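PDB 6OZU: eukaryotic translation initiation factor 4 gamma 5 from Trypanosoma cruzi, which probably acts as a scaffold in translation initiation, its MIF4G domain being of the kind that in relatives binds the RNA helicase eIF4A. Local coordinates for residues A[152-157]-A[205-210]; A[200-205]-A[226-231]; A[167-172]-A[212-217]. All blocks are in the same frame, centred on the assembly; numbering follows the deposited sequence.

Interaction 1. Residues A[152-157]-A[205-210]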
loop_
_atom_site.group_PDB
_atom_site.type_symbol
_atom_site.label_atom_id
_atom_site.label_comp_id
_atom_site.label_asym_id
_atom_site.label_seq_id
_atom_site.Cartn_x
_atom_site.Cartn_y
_atom_site.Cartn_z
ATOM N N VAL A 152 -5.514 4.916 -6.620
ATOM C CA VAL A 152 -5.809 4.363 -5.285
ATOM C C VAL A 152 -4.981 5.110 -4.237
ATOM O O VAL A 152 -5.511 5.528 -3.203
ATOM C CB VAL A 152 -5.584 2.825 -5.217
ATOM C CG1 VAL A 152 -5.778 2.278 -3.793
ATOM C CG2 VAL A 152 -6.509 2.098 -6.197
ATOM N N VAL A 153 -3.690 5.306 -4.543
ATOM C CA VAL A 153 -2.730 6.031 -3.725
ATOM C C VAL A 153 -3.232 7.465 -3.490
ATOM O O VAL A 153 -3.302 7.901 -2.342
ATOM C CB VAL A 153 -1.305 5.972 -4.339
ATOM C CG1 VAL A 153 -0.255 6.578 -3.384
ATOM C CG2 VAL A 153 -0.939 4.534 -4.698
ATOM N N LEU A 154 -3.658 8.144 -4.564
ATOM C CA LEU A 154 -4.207 9.494 -4.532
ATOM C C LEU A 154 -5.450 9.595 -3.641
ATOM O O LEU A 154 -5.511 10.523 -2.831
ATOM C CB LEU A 154 -4.525 9.964 -5.956
ATOM C CG LEU A 154 -5.185 11.340 -6.109
ATOM C CD1 LEU A 154 -4.241 12.472 -5.717
ATOM C CD2 LEU A 154 -5.750 11.514 -7.493
ATOM N N HIS A 155 -6.424 8.646 -3.789
ATOM C CA HIS A 155 -7.669 8.589 -2.993
ATOM C C HIS A 155 -7.395 8.365 -1.515
ATOM O O HIS A 155 -8.079 8.957 -0.680
ATOM C CB HIS A 155 -8.666 7.524 -3.517
ATOM C CG HIS A 155 -10.042 7.581 -2.892
ATOM N ND1 HIS A 155 -11.141 8.043 -3.602
ATOM C CD2 HIS A 155 -10.459 7.192 -1.662
ATOM C CE1 HIS A 155 -12.173 7.943 -2.776
ATOM N NE2 HIS A 155 -11.809 7.447 -1.595
ATOM N N VAL A 156 -6.387 7.532 -1.169
ATOM C CA VAL A 156 -6.037 7.275 0.233
ATOM C C VAL A 156 -5.464 8.555 0.862
ATOM O O VAL A 156 -5.897 8.940 1.955
ATOM C CB VAL A 156 -5.069 6.075 0.415
ATOM C CG1 VAL A 156 -4.432 6.069 1.811
ATOM C CG2 VAL A 156 -5.753 4.752 0.124
ATOM N N LEU A 157 -4.498 9.214 0.154
ATOM C CA LEU A 157 -3.844 10.463 0.569
ATOM C C LEU A 157 -4.829 11.625 0.711
ATOM O O LEU A 157 -4.643 12.478 1.573
ATOM C CB LEU A 157 -2.675 10.828 -0.367
ATOM C CG LEU A 157 -1.468 9.883 -0.342
ATOM C CD1 LEU A 157 -0.415 10.322 -1.306
ATOM C CD2 LEU A 157 -0.885 9.781 1.035
ATOM N N LEU A 205 1.340 13.800 -5.396
ATOM C CA LEU A 205 1.441 14.950 -4.510
ATOM C C LEU A 205 1.153 16.244 -5.225
ATOM O O LEU A 205 0.619 17.150 -4.595
ATOM C CB LEU A 205 2.784 15.013 -3.755
ATOM C CG LEU A 205 3.210 13.767 -2.966
ATOM C CD1 LEU A 205 4.518 14.017 -2.288
ATOM C CD2 LEU A 205 2.153 13.341 -1.948
ATOM N N GLU A 206 1.460 16.332 -6.532
ATOM C CA GLU A 206 1.174 17.518 -7.358
ATOM C C GLU A 206 -0.330 17.643 -7.594
ATOM O O GLU A 206 -0.830 18.763 -7.644
ATOM C CB GLU A 206 1.923 17.489 -8.699
ATOM C CG GLU A 206 3.403 17.835 -8.610
ATOM C CD GLU A 206 3.772 19.295 -8.399
ATOM O OE1 GLU A 206 4.691 19.546 -7.589
ATOM O OE2 GLU A 206 3.159 20.183 -9.034
ATOM N N GLU A 207 -1.055 16.503 -7.715
ATOM C CA GLU A 207 -2.510 16.465 -7.861
ATOM C C GLU A 207 -3.220 16.970 -6.614
ATOM O O GLU A 207 -4.144 17.771 -6.729
ATOM C CB GLU A 207 -3.002 15.069 -8.214
ATOM C CG GLU A 207 -3.007 14.823 -9.698
ATOM C CD GLU A 207 -3.524 13.469 -10.127
ATOM O OE1 GLU A 207 -4.664 13.401 -10.646
ATOM O OE2 GLU A 207 -2.775 12.479 -9.957
ATOM N N LEU A 208 -2.787 16.530 -5.425
ATOM C CA LEU A 208 -3.334 16.983 -4.143
ATOM C C LEU A 208 -3.165 18.510 -3.990
ATOM O O LEU A 208 -3.963 19.152 -3.316
ATOM C CB LEU A 208 -2.645 16.261 -2.974
ATOM C CG LEU A 208 -2.851 14.753 -2.881
ATOM C CD1 LEU A 208 -1.741 14.123 -2.095
ATOM C CD2 LEU A 208 -4.201 14.407 -2.301
ATOM N N MET A 209 -2.153 19.081 -4.643
ATOM C CA MET A 209 -1.874 20.509 -4.636
ATOM C C MET A 209 -2.905 21.312 -5.405
ATOM O O MET A 209 -2.979 22.534 -5.243
ATOM C CB MET A 209 -0.526 20.739 -5.258
ATOM C CG MET A 209 0.542 20.583 -4.303
ATOM S SD MET A 209 1.786 21.665 -4.831
ATOM C CE MET A 209 0.890 23.266 -4.674
ATOM N N HIS A 210 -3.655 20.641 -6.285
ATOM C CA HIS A 210 -4.698 21.279 -7.074
ATOM C C HIS A 210 -6.056 20.809 -6.543
ATOM O O HIS A 210 -6.960 20.474 -7.307
ATOM C CB HIS A 210 -4.453 21.063 -8.578
ATOM C CG HIS A 210 -3.187 21.722 -9.051
ATOM N ND1 HIS A 210 -2.009 21.003 -9.203
ATOM C CD2 HIS A 210 -2.935 23.027 -9.320
ATOM C CE1 HIS A 210 -1.092 21.881 -9.590
ATOM N NE2 HIS A 210 -1.599 23.113 -9.670
#
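A chi1 of 177° swings CG of Leu154 opposite its main-chain N, and one of -64° sets CG of Leu208 opposite its carbonyl carbon; the two side chains point past one another, running antiparallel between helix 150-162 and helix 194-208. This is helix-to-helix packing inside the all-helical MIF4G domain, whose stacked helices belong to the HEAT-like class of folds. CA of Leu154 and CA of Leu208 lie 7.5 Å apart, near enough for the leucine side chains to interleave. CD1 of Leu154 does most of the touching: it sits 3.9 Å from CG of Leu208 and 3.8 Å from CB of Glu207. The other methyl, CD2, has the carboxylate of Glu207 against it, with OE1 3.8 Å away. That extended side chain runs at about a right angle to Leu154 and forms the exposed edge of the contact.

One turn further along helix 150-162, Leu157 enters a more deeply buried part of the interface. Its CB meets CD1 of Leu208 at 3.8 Å, the two side chains crossing at about a right angle. Leu205 starts out directed away from helix 150-162, yet its CD2 comes near Leu157. Phe179 of helix 173-186 touches both Leu157 and Leu205, which extends the apolar cluster to a third helix. No hydrogen bond joins the two segments; contact between side-chain carbons carries most of the interface, which closes with CD1 of Leu157 4.0 Å from CD2 of Leu205.

Interaction 2. Residues A[200-205]-A[226-231]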
loop_
_atom_site.group_PDB
_atom_site.type_symbol
_atom_site.label_atom_id
_atom_site.label_comp_id
_atom_site.label_asym_id
_atom_site.label_seq_id
_atom_site.Cartn_x
_atom_site.Cartn_y
_atom_site.Cartn_z
ATOM N N LYS A 200 6.151 8.956 -10.154
ATOM C CA LYS A 200 4.726 8.632 -10.044
ATOM C C LYS A 200 4.145 9.148 -8.724
ATOM O O LYS A 200 3.023 9.660 -8.716
ATOM C CB LYS A 200 4.492 7.124 -10.172
ATOM C CG LYS A 200 4.361 6.590 -11.576
ATOM C CD LYS A 200 4.194 5.066 -11.547
ATOM C CE LYS A 200 3.562 4.489 -12.790
ATOM N NZ LYS A 200 2.087 4.255 -12.642
ATOM N N PHE A 201 4.893 8.995 -7.614
ATOM C CA PHE A 201 4.472 9.462 -6.284
ATOM C C PHE A 201 4.504 10.978 -6.213
ATOM O O PHE A 201 3.644 11.577 -5.578
ATOM C CB PHE A 201 5.338 8.841 -5.180
ATOM C CG PHE A 201 4.841 9.097 -3.772
ATOM C CD1 PHE A 201 3.661 8.506 -3.310
ATOM C CD2 PHE A 201 5.575 9.883 -2.890
ATOM C CE1 PHE A 201 3.202 8.744 -2.008
ATOM C CE2 PHE A 201 5.122 10.105 -1.582
ATOM C CZ PHE A 201 3.944 9.523 -1.146
ATOM N N ARG A 202 5.485 11.597 -6.887
ATOM C CA ARG A 202 5.641 13.057 -6.981
ATOM C C ARG A 202 4.420 13.655 -7.697
ATOM O O ARG A 202 3.897 14.676 -7.255
ATOM C CB ARG A 202 6.960 13.415 -7.692
ATOM C CG ARG A 202 7.238 14.894 -7.770
ATOM C CD ARG A 202 8.380 15.210 -8.714
ATOM N NE ARG A 202 8.736 16.628 -8.699
ATOM C CZ ARG A 202 8.183 17.594 -9.425
ATOM N NH1 ARG A 202 7.142 17.337 -10.203
ATOM N NH2 ARG A 202 8.637 18.838 -9.337
ATOM N N ALA A 203 3.964 12.993 -8.767
ATOM C CA ALA A 203 2.785 13.352 -9.564
ATOM C C ALA A 203 1.495 13.353 -8.725
ATOM O O ALA A 203 0.658 14.237 -8.903
ATOM C CB ALA A 203 2.641 12.388 -10.726
ATOM N N VAL A 204 1.351 12.363 -7.815
ATOM C CA VAL A 204 0.230 12.196 -6.879
ATOM C C VAL A 204 0.177 13.400 -5.935
ATOM O O VAL A 204 -0.896 13.976 -5.737
ATOM C CB VAL A 204 0.322 10.833 -6.129
ATOM C CG1 VAL A 204 -0.612 10.768 -4.915
ATOM C CG2 VAL A 204 0.015 9.697 -7.077
ATOM N N LEU A 205 1.340 13.800 -5.396
ATOM C CA LEU A 205 1.441 14.950 -4.510
ATOM C C LEU A 205 1.153 16.244 -5.225
ATOM O O LEU A 205 0.619 17.150 -4.595
ATOM C CB LEU A 205 2.784 15.013 -3.755
ATOM C CG LEU A 205 3.210 13.767 -2.966
ATOM C CD1 LEU A 205 4.518 14.017 -2.288
ATOM C CD2 LEU A 205 2.153 13.341 -1.948
ATOM N N GLU A 226 9.741 19.107 -3.255
ATOM C CA GLU A 226 11.068 19.719 -3.299
ATOM C C GLU A 226 12.158 18.778 -2.755
ATOM O O GLU A 226 13.199 18.653 -3.379
ATOM C CB GLU A 226 11.042 21.036 -2.532
ATOM C CG GLU A 226 12.147 22.010 -2.885
ATOM C CD GLU A 226 12.205 23.275 -2.052
ATOM O OE1 GLU A 226 13.195 24.023 -2.205
ATOM O OE2 GLU A 226 11.278 23.523 -1.248
ATOM N N THR A 227 11.910 18.116 -1.597
ATOM C CA THR A 227 12.818 17.141 -0.972
ATOM C C THR A 227 12.956 15.895 -1.871
ATOM O O THR A 227 14.075 15.383 -2.007
ATOM C CB THR A 227 12.349 16.790 0.439
ATOM O OG1 THR A 227 12.130 17.997 1.160
ATOM C CG2 THR A 227 13.338 15.917 1.172
ATOM N N ILE A 228 11.835 15.412 -2.466
ATOM C CA ILE A 228 11.816 14.285 -3.414
ATOM C C ILE A 228 12.778 14.622 -4.569
ATOM O O ILE A 228 13.576 13.769 -4.943
ATOM C CB ILE A 228 10.378 13.974 -3.949
ATOM C CG1 ILE A 228 9.540 13.256 -2.875
ATOM C CG2 ILE A 228 10.414 13.131 -5.264
ATOM C CD1 ILE A 228 8.048 13.002 -3.225
ATOM N N ASP A 229 12.676 15.856 -5.126
ATOM C CA ASP A 229 13.484 16.389 -6.228
ATOM C C ASP A 229 14.970 16.466 -5.859
ATOM O O ASP A 229 15.817 16.033 -6.633
ATOM C CB ASP A 229 12.994 17.795 -6.612
ATOM C CG ASP A 229 11.701 17.874 -7.396
ATOM O OD1 ASP A 229 11.177 16.807 -7.787
ATOM O OD2 ASP A 229 11.224 19.006 -7.633
ATOM N N ASN A 230 15.272 17.020 -4.678
ATOM C CA ASN A 230 16.626 17.142 -4.145
ATOM C C ASN A 230 17.270 15.761 -4.045
ATOM O O ASN A 230 18.386 15.555 -4.514
ATOM C CB ASN A 230 16.608 17.813 -2.772
ATOM C CG ASN A 230 16.338 19.322 -2.716
ATOM O OD1 ASN A 230 16.123 20.027 -3.717
ATOM N ND2 ASN A 230 16.324 19.845 -1.503
ATOM N N ASN A 231 16.551 14.817 -3.456
ATOM C CA ASN A 231 17.008 13.441 -3.318
ATOM C C ASN A 231 17.083 12.713 -4.662
ATOM O O ASN A 231 17.971 11.896 -4.855
ATOM C CB ASN A 231 16.158 12.695 -2.309
ATOM C CG ASN A 231 16.544 13.047 -0.899
ATOM O OD1 ASN A 231 17.575 12.640 -0.405
ATOM N ND2 ASN A 231 15.749 13.829 -0.219
#
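Arg202 reaches from helix 194-208 to Asp229 on helix 215-235 and holds its carboxylate through NE and NH2, each nitrogen bonding a different oxygen. NE donates to OD1 of Asp229 at 2.6 Å, and NH2 of Arg202 donates to OD2 of Asp229 at 3.1 Å. The second bond is the straighter, with an N-H...O angle of 164° against 144° for the first. Both oxygens accept through their syn lone pairs, and the guanidinium and carboxylate planes are nearly coplanar, so the two-bond pairing restricts rotation of either group. Arg202 gets there with its chain extended from CG to NE.

Beneath the salt bridge the contact is apolar. CD1 of Ile228 lies at the edge of the Phe201 ring, 4.0 Å from CD2 of Phe201, and also meets CD1 of Leu205 at 3.8 Å. Phe201 continues inward to Leu182, Leu183 and Cys186 of helix 173-186.

Within helix 215-235, the carbonyl oxygen of Thr227 accepts twice: from the backbone N of Asn231, and from ND2 of Asn231 at 2.9 Å, the donors reaching it from opposite faces of the carbonyl plane. OG1 of Thr227 is hydrogen-bonded to the carbonyl oxygen of Asn223. The segment axes approach to 10.7 Å and run nearly antiparallel, at 160°, as in the consecutive helices of a HEAT-like helical hairpin.

Interaction 3. Residues A[167-172]-A[212-217]. With SO4 (sulfate ion), chain D; SO4 (sulfate ion), chain E; SO4 (sulfate ion), chain H; SO4 (sulfate ion), chain G.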
loop_
_atom_site.group_PDB
_atom_site.type_symbol
_atom_site.label_atom_id
_atom_site.label_comp_id
_atom_site.label_asym_id
_atom_site.label_seq_id
_atom_site.Cartn_x
_atom_site.Cartn_y
_atom_site.Cartn_z
ATOM N N LYS A 167 -12.753 18.046 4.722
ATOM C CA LYS A 167 -12.905 19.433 5.156
ATOM C C LYS A 167 -11.723 19.982 5.987
ATOM O O LYS A 167 -11.777 21.150 6.388
ATOM C CB LYS A 167 -14.244 19.619 5.901
ATOM C CG LYS A 167 -15.442 19.784 4.965
ATOM C CD LYS A 167 -16.727 20.133 5.720
ATOM C CE LYS A 167 -17.097 21.596 5.609
ATOM N NZ LYS A 167 -18.342 21.913 6.358
ATOM N N ARG A 168 -10.652 19.174 6.205
ATOM C CA ARG A 168 -9.474 19.574 7.005
ATOM C C ARG A 168 -8.571 20.603 6.341
ATOM O O ARG A 168 -8.340 20.545 5.132
ATOM C CB ARG A 168 -8.618 18.371 7.428
ATOM C CG ARG A 168 -9.316 17.373 8.338
ATOM C CD ARG A 168 -8.300 16.448 8.969
ATOM N NE ARG A 168 -7.471 17.166 9.936
ATOM C CZ ARG A 168 -7.505 16.969 11.250
ATOM N NH1 ARG A 168 -8.309 16.049 11.770
ATOM N NH2 ARG A 168 -6.719 17.674 12.053
ATOM N N ARG A 169 -8.037 21.528 7.151
ATOM C CA ARG A 169 -7.086 22.552 6.705
ATOM C C ARG A 169 -5.689 21.914 6.614
ATOM O O ARG A 169 -4.960 22.162 5.658
ATOM C CB ARG A 169 -7.071 23.746 7.673
ATOM C CG ARG A 169 -8.302 24.635 7.563
ATOM C CD ARG A 169 -8.211 25.864 8.447
ATOM N NE ARG A 169 -9.282 26.823 8.158
ATOM C CZ ARG A 169 -9.196 27.818 7.277
ATOM N NH1 ARG A 169 -10.225 28.634 7.086
ATOM N NH2 ARG A 169 -8.079 28.004 6.580
ATOM N N PHE A 170 -5.367 21.027 7.576
ATOM C CA PHE A 170 -4.102 20.320 7.706
ATOM C C PHE A 170 -4.339 18.934 8.335
ATOM O O PHE A 170 -5.235 18.818 9.174
ATOM C CB PHE A 170 -3.152 21.161 8.586
ATOM C CG PHE A 170 -1.697 20.789 8.494
ATOM C CD1 PHE A 170 -0.980 20.995 7.319
ATOM C CD2 PHE A 170 -1.033 20.256 9.586
ATOM C CE1 PHE A 170 0.365 20.650 7.233
ATOM C CE2 PHE A 170 0.325 19.925 9.502
ATOM C CZ PHE A 170 1.015 20.128 8.327
ATOM N N PRO A 171 -3.564 17.876 7.958
ATOM C CA PRO A 171 -3.805 16.544 8.548
ATOM C C PRO A 171 -3.610 16.420 10.051
ATOM O O PRO A 171 -2.856 17.174 10.668
ATOM C CB PRO A 171 -2.831 15.626 7.799
ATOM C CG PRO A 171 -1.824 16.519 7.228
ATOM C CD PRO A 171 -2.475 17.824 6.958
ATOM N N ALA A 172 -4.286 15.416 10.632
ATOM C CA ALA A 172 -4.224 15.080 12.044
ATOM C C ALA A 172 -2.841 14.511 12.321
ATOM O O ALA A 172 -2.151 14.100 11.379
ATOM C CB ALA A 172 -5.296 14.057 12.368
ATOM N N HIS A 212 -7.229 22.664 -3.594
ATOM C CA HIS A 212 -7.352 23.892 -2.809
ATOM C C HIS A 212 -6.719 23.790 -1.408
ATOM O O HIS A 212 -7.401 24.033 -0.406
ATOM C CB HIS A 212 -8.810 24.368 -2.773
ATOM C CG HIS A 212 -9.383 24.513 -4.151
ATOM N ND1 HIS A 212 -9.118 25.635 -4.935
ATOM C CD2 HIS A 212 -10.105 23.632 -4.881
ATOM C CE1 HIS A 212 -9.726 25.415 -6.091
ATOM N NE2 HIS A 212 -10.335 24.224 -6.105
ATOM N N PRO A 213 -5.391 23.485 -1.323
ATOM C CA PRO A 213 -4.736 23.429 -0.015
ATOM C C PRO A 213 -4.583 24.815 0.605
ATOM O O PRO A 213 -4.457 25.819 -0.111
ATOM C CB PRO A 213 -3.361 22.836 -0.347
ATOM C CG PRO A 213 -3.099 23.219 -1.722
ATOM C CD PRO A 213 -4.421 23.192 -2.403
ATOM N N GLN A 214 -4.569 24.858 1.943
ATOM C CA GLN A 214 -4.357 26.089 2.695
ATOM C C GLN A 214 -2.836 26.338 2.868
ATOM O O GLN A 214 -2.040 25.681 2.194
ATOM C CB GLN A 214 -5.145 26.078 4.020
ATOM C CG GLN A 214 -6.668 26.083 3.853
ATOM C CD GLN A 214 -7.158 27.235 3.007
ATOM O OE1 GLN A 214 -7.541 27.057 1.842
ATOM N NE2 GLN A 214 -7.132 28.445 3.567
ATOM N N ARG A 215 -2.435 27.309 3.717
ATOM C CA ARG A 215 -1.033 27.698 3.913
ATOM C C ARG A 215 -0.136 26.527 4.354
ATOM O O ARG A 215 0.876 26.273 3.690
ATOM C CB ARG A 215 -0.893 28.904 4.892
ATOM C CG ARG A 215 -1.696 30.182 4.600
ATOM C CD ARG A 215 -1.593 31.157 5.748
ATOM N NE ARG A 215 -2.684 31.035 6.726
ATOM C CZ ARG A 215 -2.903 31.878 7.732
ATOM N NH1 ARG A 215 -2.127 32.939 7.897
ATOM N NH2 ARG A 215 -3.905 31.667 8.574
ATOM N N ARG A 216 -0.509 25.802 5.443
ATOM C CA ARG A 216 0.305 24.695 5.952
ATOM C C ARG A 216 0.292 23.521 4.989
ATOM O O ARG A 216 1.327 22.870 4.820
ATOM C CB ARG A 216 -0.140 24.230 7.345
ATOM C CG ARG A 216 0.186 25.128 8.527
ATOM C CD ARG A 216 -0.658 24.721 9.729
ATOM N NE ARG A 216 -2.085 24.837 9.418
ATOM C CZ ARG A 216 -3.089 24.370 10.149
ATOM N NH1 ARG A 216 -2.849 23.690 11.265
ATOM N NH2 ARG A 216 -4.339 24.577 9.769
ATOM N N MET A 217 -0.868 23.279 4.331
ATOM C CA MET A 217 -1.073 22.193 3.373
ATOM C C MET A 217 -0.256 22.389 2.088
ATOM O O MET A 217 0.278 21.421 1.532
ATOM C CB MET A 217 -2.566 21.989 3.073
ATOM C CG MET A 217 -2.871 20.646 2.427
ATOM S SD MET A 217 -2.480 19.225 3.487
ATOM C CE MET A 217 -4.085 18.676 3.832
HETATM S S SO4 D . -4.063 27.577 7.462
HETATM O O1 SO4 D . -5.205 27.006 8.185
HETATM O O2 SO4 D . -4.512 28.346 6.291
HETATM O O3 SO4 D . -3.183 26.474 7.060
HETATM O O4 SO4 D . -3.356 28.480 8.363
HETATM S S SO4 E . -7.218 22.016 11.329
HETATM O O1 SO4 E . -8.280 21.611 12.251
HETATM O O2 SO4 E . -7.386 21.239 10.098
HETATM O O3 SO4 E . -7.303 23.456 11.059
HETATM O O4 SO4 E . -5.903 21.750 11.926
HETATM S S SO4 H . -8.215 16.327 15.555
HETATM O O1 SO4 H . -7.284 15.261 15.934
HETATM O O2 SO4 H . -9.279 15.771 14.711
HETATM O O3 SO4 H . -7.484 17.365 14.823
HETATM O O4 SO4 H . -8.804 16.913 16.759
HETATM S S SO4 G . -10.437 13.038 9.997
HETATM O O1 SO4 G . -11.248 14.067 9.330
HETATM O O2 SO4 G . -11.110 11.740 9.907
HETATM O O3 SO4 G . -9.115 12.932 9.366
HETATM O O4 SO4 G . -10.274 13.401 11.406
HETATM O O HOH W 1 -8.903 22.408 2.231
HETATM O O HOH W 2 -3.192 24.161 5.622
HETATM O O HOH W 3 -5.928 22.663 2.974
#
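Phe170 and Arg216 lay their flat groups close to parallel, 20° apart, but offset, so that CB of Phe170, and not the aromatic ring, covers the centre of the guanidinium face, 3.6 Å above it. Of the two faces of the Phe170 ring, one carries CD of Pro171 near its rim; the opposite face is met by CD of Arg216, also toward the rim. At the edge of the Arg216 guanidinium stand sulfate oxygens: NE bonds to O3 of the chain D ion, in the plane, at 3.1 Å and NH2 to O1 of that ion at 3.0 Å, with a longer, weak bond from NH2 to the in-plane O3 of the chain E ion. A bend at chi3 (-60°) turns this guanidinium back across Phe170.

The chain D sulfate also takes bonds from the backbone N of Arg216 and from NE of Arg215, at the start of helix 215-235, where Gln214 is the N-cap. Arg169 adds a weak bond through NH2. The chain E sulfate is held by the backbone N of Arg169 and of Phe170, its O2 3.0 Å from N of Arg169. Away from Arg216, the Arg168 guanidinium presents its edge to sulfates H and G, and its NE donates to the carbonyl oxygen of Phe170 at 2.9 Å.

Between the backbones, water 2 links the carbonyl oxygen of Arg169 to the N of Met217 and to sulfate D, while water 3 joins the same carbonyl to the N of Gln214. CE of Met217 packs on CD of Pro171 at 3.6 Å. The sulfates probably come from the crystallisation liquor, but such a gathering of arginines and backbone N-H groups implies a surface suited to anions, consistent with, though not proof of, binding phosphate groups.

In the fold
Interactions 1 and 2 share Leu205 and use different sides of helix 194-208, which is thereby held between helix 150-162 and helix 215-235. They touch directly, with CD1 of Leu157 3.6 Å from CG1 of Val204. Both are largely buried, yet interaction 1 is almost wholly leucine packing, with Glu207 at its edge, whereas interaction 2 adds a salt bridge at its more exposed edge. Interaction 3 joins the loop before helix 173-186 to the start of helix 215-235, its centre about 23 Å from that of the chain, against 14 and 17 Å for the centres of the other two. There arginines, sulfate and water surround a smaller apolar part. Interactions 2 and 3 both use helix 215-235 without touching.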